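Local coordinates for peptidase M3B, oligoendopeptidase F (Enterococcus faecium, PDB 2QR4), which probably hydrolyses peptide bonds in oligopeptides as a zinc-dependent metallopeptidase of family M3, at residues V276-M281 / A479-P484; V124-H129 / R229-A234; G508-S513 / A557-A562; S16-Q21 / I40-R45. One frame throughout, in Å; residues are numbered along the deposited sequence.

Contact 1. Residues V276-M281 / A479-P484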
loop_
_atom_site.group_PDB
_atom_site.type_symbol
_atom_site.label_atom_id
_atom_site.label_comp_id
_atom_site.label_asym_id
_atom_site.label_seq_id
_atom_site.Cartn_x
_atom_site.Cartn_y
_atom_site.Cartn_z
ATOM N N VAL A 276 -31.736 26.459 -14.286
ATOM C CA VAL A 276 -31.175 26.782 -12.973
ATOM C C VAL A 276 -30.292 28.025 -13.050
ATOM O O VAL A 276 -29.716 28.323 -14.096
ATOM C CB VAL A 276 -30.376 25.600 -12.393
ATOM C CG1 VAL A 276 -31.330 24.474 -11.980
ATOM C CG2 VAL A 276 -29.353 25.095 -13.409
ATOM N N GLU A 277 -30.214 28.759 -11.948
ATOM C CA GLU A 277 -29.395 29.968 -11.883
ATOM C C GLU A 277 -27.939 29.608 -12.132
ATOM O O GLU A 277 -27.236 30.306 -12.845
ATOM C CB GLU A 277 -29.550 30.664 -10.521
ATOM C CG GLU A 277 -28.861 32.014 -10.419
ATOM C CD GLU A 277 -29.420 33.029 -11.398
ATOM O OE1 GLU A 277 -30.620 32.929 -11.742
ATOM O OE2 GLU A 277 -28.664 33.931 -11.830
ATOM N N LYS A 278 -27.487 28.509 -11.538
ATOM C CA LYS A 278 -26.126 28.052 -11.772
ATOM C C LYS A 278 -26.026 26.537 -11.920
ATOM O O LYS A 278 -26.652 25.793 -11.168
ATOM C CB LYS A 278 -25.195 28.600 -10.685
ATOM C CG LYS A 278 -24.556 29.927 -11.108
ATOM C CD LYS A 278 -24.263 30.831 -9.962
ATOM C CE LYS A 278 -23.572 32.094 -10.450
ATOM N NZ LYS A 278 -24.331 32.736 -11.556
ATOM N N LEU A 279 -25.256 26.086 -12.908
ATOM C CA LEU A 279 -25.104 24.651 -13.183
ATOM C C LEU A 279 -23.960 24.070 -12.381
ATOM O O LEU A 279 -22.830 24.558 -12.462
ATOM C CB LEU A 279 -24.823 24.403 -14.672
ATOM C CG LEU A 279 -24.995 22.950 -15.161
ATOM C CD1 LEU A 279 -26.457 22.496 -15.110
ATOM C CD2 LEU A 279 -24.460 22.771 -16.574
ATOM N N HIS A 280 -24.232 23.017 -11.626
ATOM C CA HIS A 280 -23.180 22.422 -10.805
ATOM C C HIS A 280 -22.903 20.986 -11.255
ATOM O O HIS A 280 -23.716 20.375 -11.961
ATOM C CB HIS A 280 -23.593 22.390 -9.327
ATOM C CG HIS A 280 -23.884 23.730 -8.731
ATOM N ND1 HIS A 280 -23.000 24.381 -7.897
ATOM C CD2 HIS A 280 -24.975 24.531 -8.823
ATOM C CE1 HIS A 280 -23.526 25.530 -7.511
ATOM N NE2 HIS A 280 -24.722 25.647 -8.063
HETATM N N MSE A 281 -21.770 20.437 -10.816
HETATM C CA MSE A 281 -21.468 19.033 -11.064
HETATM C C MSE A 281 -22.668 18.147 -10.739
HETATM O O MSE A 281 -22.984 17.217 -11.485
HETATM C CB MSE A 281 -20.209 18.586 -10.301
HETATM C CG MSE A 281 -18.902 19.282 -10.760
HETATM SE SE MSE A 281 -18.623 19.264 -12.729
HETATM C CE MSE A 281 -18.569 17.332 -13.056
ATOM N N ALA A 479 -19.660 27.620 -17.842
ATOM C CA ALA A 479 -21.087 27.344 -17.640
ATOM C C ALA A 479 -21.332 26.474 -16.404
ATOM O O ALA A 479 -22.425 26.482 -15.835
ATOM C CB ALA A 479 -21.675 26.700 -18.857
ATOM N N VAL A 480 -20.304 25.734 -15.994
ATOM C CA VAL A 480 -20.383 24.858 -14.834
ATOM C C VAL A 480 -19.664 25.499 -13.650
ATOM O O VAL A 480 -18.497 25.864 -13.754
ATOM C CB VAL A 480 -19.763 23.477 -15.159
ATOM C CG1 VAL A 480 -19.729 22.570 -13.921
ATOM C CG2 VAL A 480 -20.535 22.815 -16.290
ATOM N N GLU A 481 -20.357 25.656 -12.526
ATOM C CA GLU A 481 -19.734 26.234 -11.327
ATOM C C GLU A 481 -18.597 25.354 -10.826
ATOM O O GLU A 481 -18.683 24.126 -10.896
ATOM C CB GLU A 481 -20.757 26.432 -10.207
ATOM C CG GLU A 481 -21.777 27.507 -10.496
ATOM C CD GLU A 481 -21.136 28.805 -10.943
ATOM O OE1 GLU A 481 -21.401 29.226 -12.092
ATOM O OE2 GLU A 481 -20.364 29.394 -10.149
ATOM N N GLU A 482 -17.530 25.984 -10.332
ATOM C CA GLU A 482 -16.423 25.244 -9.719
ATOM C C GLU A 482 -16.815 24.789 -8.317
ATOM O O GLU A 482 -16.600 25.506 -7.350
ATOM C CB GLU A 482 -15.143 26.098 -9.670
ATOM C CG GLU A 482 -14.497 26.324 -11.045
ATOM C CD GLU A 482 -13.315 27.293 -11.020
ATOM O OE1 GLU A 482 -13.004 27.884 -12.077
ATOM O OE2 GLU A 482 -12.693 27.463 -9.952
ATOM N N ASP A 483 -17.420 23.611 -8.221
ATOM C CA ASP A 483 -17.763 23.019 -6.935
ATOM C C ASP A 483 -16.480 22.603 -6.217
ATOM O O ASP A 483 -15.645 21.914 -6.791
ATOM C CB ASP A 483 -18.642 21.780 -7.142
ATOM C CG ASP A 483 -20.017 22.117 -7.720
ATOM O OD1 ASP A 483 -20.768 22.889 -7.073
ATOM O OD2 ASP A 483 -20.354 21.581 -8.805
ATOM N N PRO A 484 -16.314 23.026 -4.959
ATOM C CA PRO A 484 -15.119 22.605 -4.214
ATOM C C PRO A 484 -15.045 21.092 -4.039
ATOM O O PRO A 484 -13.953 20.518 -3.977
ATOM C CB PRO A 484 -15.245 23.304 -2.849
ATOM C CG PRO A 484 -16.595 23.959 -2.822
ATOM C CD PRO A 484 -17.206 23.926 -4.202
HETATM O O HOH W 1 -23.381 28.310 -14.033
#

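Contact 2. Residues V124-H129 / R229-A234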
loop_
_atom_site.group_PDB
_atom_site.type_symbol
_atom_site.label_atom_id
_atom_site.label_comp_id
_atom_site.label_asym_id
_atom_site.label_seq_id
_atom_site.Cartn_x
_atom_site.Cartn_y
_atom_site.Cartn_z
ATOM N N VAL A 124 11.235 -11.526 -28.375
ATOM C CA VAL A 124 12.359 -11.074 -29.199
ATOM C C VAL A 124 12.316 -9.568 -29.461
ATOM O O VAL A 124 13.352 -8.895 -29.472
ATOM C CB VAL A 124 12.407 -11.842 -30.546
ATOM C CG1 VAL A 124 13.306 -11.134 -31.570
ATOM C CG2 VAL A 124 12.867 -13.279 -30.323
ATOM N N ASP A 125 11.113 -9.042 -29.663
ATOM C CA ASP A 125 10.939 -7.620 -29.934
ATOM C C ASP A 125 11.071 -6.795 -28.660
ATOM O O ASP A 125 11.046 -5.574 -28.698
ATOM C CB ASP A 125 9.557 -7.354 -30.540
ATOM C CG ASP A 125 9.445 -7.806 -31.975
ATOM O OD1 ASP A 125 8.297 -7.960 -32.435
ATOM O OD2 ASP A 125 10.485 -8.004 -32.644
ATOM N N ASN A 126 11.203 -7.468 -27.528
ATOM C CA ASN A 126 11.160 -6.803 -26.238
ATOM C C ASN A 126 12.486 -7.017 -25.524
ATOM O O ASN A 126 12.611 -6.823 -24.315
ATOM C CB ASN A 126 10.025 -7.407 -25.422
ATOM C CG ASN A 126 9.348 -6.406 -24.545
ATOM O OD1 ASN A 126 8.888 -6.744 -23.455
ATOM N ND2 ASN A 126 9.268 -5.163 -25.008
ATOM N N ARG A 127 13.468 -7.431 -26.311
ATOM C CA ARG A 127 14.824 -7.702 -25.860
ATOM C C ARG A 127 15.345 -6.640 -24.903
ATOM O O ARG A 127 15.976 -6.958 -23.891
ATOM C CB ARG A 127 15.730 -7.773 -27.093
ATOM C CG ARG A 127 17.062 -8.455 -26.885
ATOM C CD ARG A 127 17.782 -8.668 -28.214
ATOM N NE ARG A 127 17.467 -9.942 -28.876
ATOM C CZ ARG A 127 17.844 -11.137 -28.424
ATOM N NH1 ARG A 127 18.506 -11.249 -27.280
ATOM N NH2 ARG A 127 17.544 -12.232 -29.097
ATOM N N ALA A 128 15.076 -5.377 -25.227
ATOM C CA ALA A 128 15.599 -4.255 -24.447
ATOM C C ALA A 128 14.913 -4.070 -23.095
ATOM O O ALA A 128 15.389 -3.320 -22.260
ATOM C CB ALA A 128 15.508 -2.964 -25.254
ATOM N N HIS A 129 13.795 -4.747 -22.876
ATOM C CA HIS A 129 13.023 -4.496 -21.677
ATOM C C HIS A 129 12.893 -5.732 -20.826
ATOM O O HIS A 129 12.275 -5.689 -19.765
ATOM C CB HIS A 129 11.650 -3.927 -22.028
ATOM C CG HIS A 129 11.721 -2.753 -22.947
ATOM N ND1 HIS A 129 12.142 -1.507 -22.530
ATOM C CD2 HIS A 129 11.443 -2.635 -24.267
ATOM C CE1 HIS A 129 12.118 -0.669 -23.556
ATOM N NE2 HIS A 129 11.695 -1.325 -24.621
ATOM N N ARG A 229 13.223 -1.261 -16.471
ATOM C CA ARG A 229 13.075 -1.992 -17.741
ATOM C C ARG A 229 13.500 -1.189 -18.960
ATOM O O ARG A 229 13.298 -1.633 -20.095
ATOM C CB ARG A 229 11.638 -2.485 -17.925
ATOM C CG ARG A 229 11.254 -3.603 -16.962
ATOM C CD ARG A 229 9.956 -4.264 -17.385
ATOM N NE ARG A 229 9.563 -5.286 -16.428
ATOM C CZ ARG A 229 10.063 -6.519 -16.409
ATOM N NH1 ARG A 229 9.650 -7.378 -15.491
ATOM N NH2 ARG A 229 10.980 -6.897 -17.298
ATOM N N ASN A 230 14.080 -0.007 -18.730
ATOM C CA ASN A 230 14.594 0.839 -19.820
ATOM C C ASN A 230 13.520 1.387 -20.776
ATOM O O ASN A 230 13.753 1.566 -21.966
ATOM C CB ASN A 230 15.685 0.095 -20.605
ATOM C CG ASN A 230 16.638 -0.655 -19.693
ATOM O OD1 ASN A 230 17.431 -0.046 -18.964
ATOM N ND2 ASN A 230 16.557 -1.989 -19.715
ATOM N N TYR A 231 12.333 1.631 -20.253
ATOM C CA TYR A 231 11.356 2.377 -21.002
ATOM C C TYR A 231 11.613 3.854 -20.745
ATOM O O TYR A 231 12.182 4.223 -19.715
ATOM C CB TYR A 231 9.937 1.990 -20.579
ATOM C CG TYR A 231 9.513 0.602 -21.025
ATOM C CD1 TYR A 231 9.180 0.337 -22.357
ATOM C CD2 TYR A 231 9.441 -0.447 -20.116
ATOM C CE1 TYR A 231 8.782 -0.945 -22.765
ATOM C CE2 TYR A 231 9.048 -1.731 -20.510
ATOM C CZ TYR A 231 8.709 -1.968 -21.824
ATOM O OH TYR A 231 8.314 -3.230 -22.180
ATOM N N SER A 232 11.209 4.704 -21.681
ATOM C CA SER A 232 11.421 6.131 -21.524
ATOM C C SER A 232 10.366 6.754 -20.592
ATOM O O SER A 232 10.523 7.887 -20.140
ATOM C CB SER A 232 11.451 6.815 -22.897
ATOM O OG SER A 232 10.164 6.809 -23.474
ATOM N N SER A 233 9.305 6.002 -20.290
ATOM C CA SER A 233 8.258 6.476 -19.357
ATOM C C SER A 233 7.279 5.364 -18.990
ATOM O O SER A 233 7.219 4.311 -19.645
ATOM C CB SER A 233 7.455 7.623 -19.987
ATOM O OG SER A 233 6.687 7.135 -21.095
ATOM N N ALA A 234 6.477 5.618 -17.963
ATOM C CA ALA A 234 5.476 4.652 -17.536
ATOM C C ALA A 234 4.476 4.389 -18.653
ATOM O O ALA A 234 4.050 3.249 -18.873
ATOM C CB ALA A 234 4.770 5.146 -16.302
HETATM O O HOH W 2 7.469 -3.595 -24.397
#

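Contact 3. Residues G508-S513 / A557-A562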
loop_
_atom_site.group_PDB
_atom_site.type_symbol
_atom_site.label_atom_id
_atom_site.label_comp_id
_atom_site.label_asym_id
_atom_site.label_seq_id
_atom_site.Cartn_x
_atom_site.Cartn_y
_atom_site.Cartn_z
ATOM N N GLY A 508 -11.523 4.288 -28.860
ATOM C CA GLY A 508 -12.444 3.273 -29.354
ATOM C C GLY A 508 -13.748 3.868 -29.831
ATOM O O GLY A 508 -14.246 3.509 -30.897
ATOM N N PHE A 509 -14.297 4.783 -29.041
ATOM C CA PHE A 509 -15.533 5.470 -29.395
ATOM C C PHE A 509 -15.363 6.246 -30.698
ATOM O O PHE A 509 -16.216 6.189 -31.588
ATOM C CB PHE A 509 -15.924 6.433 -28.275
ATOM C CG PHE A 509 -17.170 7.228 -28.558
ATOM C CD1 PHE A 509 -18.384 6.865 -27.994
ATOM C CD2 PHE A 509 -17.125 8.348 -29.378
ATOM C CE1 PHE A 509 -19.538 7.600 -28.243
ATOM C CE2 PHE A 509 -18.271 9.086 -29.635
ATOM C CZ PHE A 509 -19.477 8.717 -29.062
ATOM N N SER A 510 -14.255 6.972 -30.800
ATOM C CA SER A 510 -13.932 7.709 -32.010
ATOM C C SER A 510 -13.769 6.768 -33.195
ATOM O O SER A 510 -14.266 7.050 -34.285
ATOM C CB SER A 510 -12.675 8.557 -31.805
ATOM O OG SER A 510 -12.949 9.598 -30.884
ATOM N N ALA A 511 -13.098 5.639 -32.977
ATOM C CA ALA A 511 -12.939 4.661 -34.048
ATOM C C ALA A 511 -14.307 4.160 -34.475
ATOM O O ALA A 511 -14.626 4.125 -35.671
ATOM C CB ALA A 511 -12.045 3.507 -33.631
ATOM N N ALA A 512 -15.137 3.798 -33.504
ATOM C CA ALA A 512 -16.459 3.334 -33.859
ATOM C C ALA A 512 -17.145 4.396 -34.732
ATOM O O ALA A 512 -17.726 4.077 -35.775
ATOM C CB ALA A 512 -17.270 3.019 -32.630
ATOM N N SER A 513 -17.049 5.658 -34.325
ATOM C CA SER A 513 -17.657 6.749 -35.093
ATOM C C SER A 513 -17.160 6.835 -36.538
ATOM O O SER A 513 -17.954 7.029 -37.452
ATOM C CB SER A 513 -17.474 8.094 -34.393
ATOM O OG SER A 513 -18.001 9.134 -35.201
ATOM N N ALA A 557 -7.557 13.009 -37.662
ATOM C CA ALA A 557 -8.755 13.098 -38.484
ATOM C C ALA A 557 -9.935 12.318 -37.912
ATOM O O ALA A 557 -11.055 12.809 -37.897
ATOM C CB ALA A 557 -8.453 12.636 -39.908
ATOM N N TYR A 558 -9.691 11.107 -37.436
ATOM C CA TYR A 558 -10.795 10.268 -36.990
ATOM C C TYR A 558 -11.457 10.839 -35.746
ATOM O O TYR A 558 -12.644 10.609 -35.522
ATOM C CB TYR A 558 -10.365 8.807 -36.769
ATOM C CG TYR A 558 -9.681 8.519 -35.433
ATOM C CD1 TYR A 558 -8.444 9.082 -35.117
ATOM C CD2 TYR A 558 -10.255 7.651 -34.510
ATOM C CE1 TYR A 558 -7.816 8.797 -33.922
ATOM C CE2 TYR A 558 -9.622 7.352 -33.317
ATOM C CZ TYR A 558 -8.414 7.936 -33.020
ATOM O OH TYR A 558 -7.805 7.665 -31.806
ATOM N N ILE A 559 -10.708 11.590 -34.942
ATOM C CA ILE A 559 -11.330 12.205 -33.777
ATOM C C ILE A 559 -11.998 13.485 -34.217
ATOM O O ILE A 559 -13.103 13.813 -33.773
ATOM C CB ILE A 559 -10.335 12.467 -32.633
ATOM C CG1 ILE A 559 -9.707 11.146 -32.174
ATOM C CG2 ILE A 559 -11.047 13.100 -31.468
ATOM C CD1 ILE A 559 -8.494 11.320 -31.298
ATOM N N GLU A 560 -11.338 14.196 -35.122
ATOM C CA GLU A 560 -11.938 15.398 -35.691
ATOM C C GLU A 560 -13.282 15.133 -36.396
ATOM O O GLU A 560 -14.191 15.949 -36.300
ATOM C CB GLU A 560 -10.927 16.173 -36.553
ATOM C CG GLU A 560 -10.082 17.136 -35.687
ATOM C CD GLU A 560 -8.756 17.552 -36.304
ATOM O OE1 GLU A 560 -8.492 17.225 -37.481
ATOM O OE2 GLU A 560 -7.970 18.227 -35.596
ATOM N N ASP A 561 -13.428 13.980 -37.052
ATOM C CA ASP A 561 -14.712 13.610 -37.662
ATOM C C ASP A 561 -15.816 13.423 -36.614
ATOM O O ASP A 561 -16.952 13.849 -36.813
ATOM C CB ASP A 561 -14.582 12.333 -38.483
ATOM C CG ASP A 561 -13.783 12.533 -39.757
ATOM O OD1 ASP A 561 -13.591 13.703 -40.175
ATOM O OD2 ASP A 561 -13.352 11.508 -40.338
ATOM N N ALA A 562 -15.473 12.784 -35.501
ATOM C CA ALA A 562 -16.420 12.573 -34.424
ATOM C C ALA A 562 -16.846 13.932 -33.866
ATOM O O ALA A 562 -18.039 14.213 -33.728
ATOM C CB ALA A 562 -15.793 11.710 -33.331
#

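Contact 4. Residues S16-Q21 / I40-R45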
loop_
_atom_site.group_PDB
_atom_site.type_symbol
_atom_site.label_atom_id
_atom_site.label_comp_id
_atom_site.label_asym_id
_atom_site.label_seq_id
_atom_site.Cartn_x
_atom_site.Cartn_y
_atom_site.Cartn_z
ATOM N N SER A 16 1.169 -26.399 -7.796
ATOM C CA SER A 16 2.368 -26.448 -6.947
ATOM C C SER A 16 3.268 -27.620 -7.261
ATOM O O SER A 16 4.482 -27.486 -7.247
ATOM C CB SER A 16 1.999 -26.526 -5.470
ATOM O OG SER A 16 1.518 -25.284 -5.005
ATOM N N GLU A 17 2.682 -28.778 -7.527
ATOM C CA GLU A 17 3.490 -29.947 -7.797
ATOM C C GLU A 17 4.045 -29.880 -9.214
ATOM O O GLU A 17 5.220 -30.145 -9.430
ATOM C CB GLU A 17 2.690 -31.234 -7.579
ATOM C CG GLU A 17 2.242 -31.952 -8.854
ATOM C CD GLU A 17 3.153 -33.112 -9.231
ATOM O OE1 GLU A 17 2.753 -33.953 -10.080
ATOM O OE2 GLU A 17 4.268 -33.181 -8.664
ATOM N N GLU A 18 3.202 -29.521 -10.177
ATOM C CA GLU A 18 3.640 -29.427 -11.563
ATOM C C GLU A 18 4.841 -28.495 -11.632
ATOM O O GLU A 18 5.770 -28.690 -12.418
ATOM C CB GLU A 18 2.520 -28.883 -12.451
ATOM C CG GLU A 18 2.736 -29.135 -13.930
ATOM C CD GLU A 18 1.672 -28.497 -14.813
ATOM O OE1 GLU A 18 0.751 -27.844 -14.280
ATOM O OE2 GLU A 18 1.766 -28.650 -16.051
ATOM N N LEU A 19 4.809 -27.484 -10.776
ATOM C CA LEU A 19 5.804 -26.432 -10.759
ATOM C C LEU A 19 7.211 -26.950 -10.521
ATOM O O LEU A 19 8.183 -26.316 -10.916
ATOM C CB LEU A 19 5.447 -25.448 -9.661
ATOM C CG LEU A 19 5.929 -24.036 -9.858
ATOM C CD1 LEU A 19 5.419 -23.543 -11.186
ATOM C CD2 LEU A 19 5.413 -23.199 -8.715
ATOM N N LYS A 20 7.314 -28.100 -9.866
ATOM C CA LYS A 20 8.605 -28.697 -9.559
ATOM C C LYS A 20 9.339 -29.082 -10.834
ATOM O O LYS A 20 10.569 -29.134 -10.860
ATOM C CB LYS A 20 8.435 -29.904 -8.626
ATOM C CG LYS A 20 7.976 -29.510 -7.221
ATOM C CD LYS A 20 7.411 -30.690 -6.437
ATOM C CE LYS A 20 6.906 -30.237 -5.060
ATOM N NZ LYS A 20 6.084 -31.279 -4.379
ATOM N N GLN A 21 8.582 -29.328 -11.896
ATOM C CA GLN A 21 9.162 -29.697 -13.185
ATOM C C GLN A 21 9.824 -28.504 -13.883
ATOM O O GLN A 21 10.457 -28.657 -14.926
ATOM C CB GLN A 21 8.101 -30.344 -14.078
ATOM C CG GLN A 21 7.624 -31.701 -13.555
ATOM C CD GLN A 21 6.124 -31.904 -13.708
ATOM O OE1 GLN A 21 5.569 -31.742 -14.797
ATOM N NE2 GLN A 21 5.461 -32.262 -12.611
ATOM N N ILE A 40 8.555 -24.019 -23.623
ATOM C CA ILE A 40 7.472 -23.097 -23.920
ATOM C C ILE A 40 6.142 -23.718 -23.526
ATOM O O ILE A 40 5.287 -23.055 -22.954
ATOM C CB ILE A 40 7.415 -22.771 -25.417
ATOM C CG1 ILE A 40 8.590 -21.884 -25.810
ATOM C CG2 ILE A 40 6.128 -22.063 -25.739
ATOM C CD1 ILE A 40 8.885 -21.893 -27.266
ATOM N N GLU A 41 5.970 -24.998 -23.845
ATOM C CA GLU A 41 4.739 -25.695 -23.513
ATOM C C GLU A 41 4.533 -25.733 -22.018
ATOM O O GLU A 41 3.424 -25.514 -21.536
ATOM C CB GLU A 41 4.748 -27.111 -24.071
ATOM C CG GLU A 41 4.405 -27.155 -25.525
ATOM C CD GLU A 41 4.774 -28.477 -26.163
ATOM O OE1 GLU A 41 5.437 -29.291 -25.485
ATOM O OE2 GLU A 41 4.408 -28.694 -27.340
ATOM N N PHE A 42 5.609 -25.998 -21.287
ATOM C CA PHE A 42 5.521 -26.085 -19.852
ATOM C C PHE A 42 5.148 -24.745 -19.231
ATOM O O PHE A 42 4.170 -24.675 -18.479
ATOM C CB PHE A 42 6.815 -26.609 -19.216
ATOM C CG PHE A 42 6.843 -26.444 -17.716
ATOM C CD1 PHE A 42 6.234 -27.381 -16.892
ATOM C CD2 PHE A 42 7.442 -25.329 -17.133
ATOM C CE1 PHE A 42 6.232 -27.228 -15.509
ATOM C CE2 PHE A 42 7.450 -25.159 -15.734
ATOM C CZ PHE A 42 6.842 -26.101 -14.923
ATOM N N VAL A 43 5.901 -23.679 -19.520
ATOM C CA VAL A 43 5.650 -22.459 -18.759
ATOM C C VAL A 43 4.328 -21.808 -19.131
ATOM O O VAL A 43 3.668 -21.234 -18.284
ATOM C CB VAL A 43 6.816 -21.401 -18.724
ATOM C CG1 VAL A 43 8.190 -22.038 -18.848
ATOM C CG2 VAL A 43 6.602 -20.327 -19.744
ATOM N N LEU A 44 3.930 -21.901 -20.390
ATOM C CA LEU A 44 2.674 -21.299 -20.794
ATOM C C LEU A 44 1.517 -22.024 -20.126
ATOM O O LEU A 44 0.538 -21.418 -19.721
ATOM C CB LEU A 44 2.529 -21.313 -22.321
ATOM C CG LEU A 44 2.674 -19.947 -23.014
ATOM C CD1 LEU A 44 3.420 -18.916 -22.173
ATOM C CD2 LEU A 44 3.317 -20.095 -24.380
ATOM N N ARG A 45 1.648 -23.335 -20.001
ATOM C CA ARG A 45 0.593 -24.146 -19.461
ATOM C C ARG A 45 0.428 -23.854 -17.975
ATOM O O ARG A 45 -0.693 -23.703 -17.486
ATOM C CB ARG A 45 0.932 -25.620 -19.693
ATOM C CG ARG A 45 0.002 -26.598 -19.051
ATOM C CD ARG A 45 0.788 -27.810 -18.562
ATOM N NE ARG A 45 1.649 -28.396 -19.586
ATOM C CZ ARG A 45 2.776 -29.057 -19.329
ATOM N NH1 ARG A 45 3.190 -29.199 -18.068
ATOM N NH2 ARG A 45 3.498 -29.567 -20.330
#

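Contact 1. Residues V276-M281 / A479-P484
L279 and V480 bring two irregular chains together, their CA atoms 5.0 Å apart and the end-to-end directions of the touching parts at 59°, and E481 N donates to L279 O over 2.7 Å. The contact fastens the loop after helix 260-274 to the loop after helix 461-476, and an inverse gamma turn centred on E482 shapes the second chain. On the two sides of that turn E481 and D483 point their CB atoms toward the partner, while E482 points away. D483 divides its carboxylate: OD1 accepts a hydrogen bond from H280 ND1 at 2.8 Å on the syn side, and OD2 accepts from M281 N at 2.7 Å. With both oxygens engaged, and imidazole and carboxylate planes only 25° apart, the rotation of the carboxylate is well defined. The H280 ring, which chi1 of -60° sets beside D483, also carries E481 CB over one face as a CH-pi contact, 4.2 Å from the centroid. Apolar packing adds to this: the selenium of selenomethionine M281 rests on V480 CG1 at 3.7 Å. One water joins three groups, accepting from L279 N and donating both to A479 O and to E481 OE1.

Contact 2. Residues V124-H129 / R229-A234
H129 and Y231 lie flat against one another, an offset stack with planes only 2° apart and centroids separated by 3.6 Å. Y231 CE1 sits over the middle of the imidazole, and in return H129 ND1 sits over the middle of the phenol ring. On the other imidazole face A128 CB closes the sandwich, so the ring is held between its own neighbour and the tyrosine. Its rim is occupied as well. ND1 donates to R229 O at 2.7 Å, close to the ring plane, although it approaches that carbonyl 25° out of the carbonyl plane; N230 O faces CE1 at 3.2 Å. Stacking thus sets the tilt of H129, and the bond from ND1 sets its rotation within the plane.

Two further side chains reach from 229-234 to the backbone of residues 124-129. The R229 chain, extended from CG to NE (chi3 -177°), runs past H129 O and turns NH2 onto that oxygen at 3.0 Å, in the plane of both the guanidinium and the carbonyl. The same NH2 forms a salt bridge with E136, which helps to hold the arginine in place. N230 ND2 donates to A128 O at 3.1 Å, somewhat tilted from its amide plane. The turn that ends helix 208-228 underlies the stack: N230, with positive phi, is the C-prime residue of a Schellman motif, and the change of direction there places R229 O and the Y231 ring before the loop between helices 117-124 and 133-141.

Contact 3. Residues G508-S513 / A557-A562
Two helices of the peptidase region, 503-520 and 557-579, cross steeply here, meeting through S510, A511 and S513 on one and Y558, I559 and A562 on the other. The short segments have axes 8.5 Å apart and inclined at 76°. S510, A511 and A562, all small, probably allow the close approach; S510 CA and I559 CA are 5.5 Å apart. Y558 reaches across to the 510-511 turn of helix 503-520. Its CG stands between the backbone N and the carbonyl carbon (chi1 81°), which carries the ring alongside the neighbouring backbone: CE2 touches S510 CB at 3.6 Å, and CD2 lies 3.8 Å from A511 N, which meets the ring at its edge.

Family M3 enzymes are largely helical metallopeptidases whose HExxH motif, here on helix 361-379, is followed by a helix supplying a further metal ligand, probably helix 394-414. That latter helix packs on 508-513 through T401 and N405, so this crossing is in the layer next to the likely catalytic helices, while F432 of helix 418-454 meets the F509 ring edge-to-face.

No hydrogen bond spans the pair. S510 OG turns back to S506 O in its own helix and presents its flank to I559 CG1 at 3.8 Å; I559 CG1 in turn overlies the rim of one Y558 face. One turn further on, chi1 of 176° directs S513 OG at A562, whose CB lies 3.9 Å from it.

Contact 4. Residues S16-Q21 / I40-R45
E18 O is met from two directions: Q21 N donates to it at 2.9 Å within its own segment, and F42 presents CE1 to it from the facing helix, 3.5 Å away, so that the carbonyl oxygen lies at the edge of the ring and near its plane. The bond from Q21, three residues on, and a matching one from K20 N to E17 O at 3.0 Å keep the chain in a tight helical curl through 19-21. This turn brings Q21 round beside the same aromatic ring, with its CB 3.9 Å from F42 CE1 and its carbonyl oxygen over one face.

F42 is the buried side chain on which the contact is built. Its CG is anti to the backbone N (chi1 168°), which sends the ring out from helix 33-63 against residues 18-21. Here two N-terminal helices of this mainly helical protein pack together, joined through the short helix 22-25, whose H25 ring also meets F42. L19 starts with its CB directed away from 40-45, but its side chain touches V46 of helix 33-63 as well as K83, V84 and A87, through which helix 68-87 joins the group.

Toward the surface E18, extended beyond CG, reaches R45, where OE2 and NH1 form a salt bridge whose geometry is doubtful because OE2 is not surely placed. F42 CA lies 4.0 Å above the R45 guanidinium plane, over its centre.

The four contacts follow one another along the sequence without nesting between them, each closing before the next opens in the order contact 4, contact 2, contact 1, contact 3. Contacts 2 and 4 are the closest pair, with centres 26 Å apart and nearest atoms about 10 Å apart, both at the surface. Contact 1 lies on the opposite side of the chain's centre from contact 4, their centres 58 Å apart. Contact 3 is buried, 17 Å from the chain's centre; its centre lies 29 Å from that of contact 1 and 30 Å from that of contact 2. Contact 3 packs against helix 394-414, which probably contributes to the metal site, while contacts 1 and 2 join loops between helices.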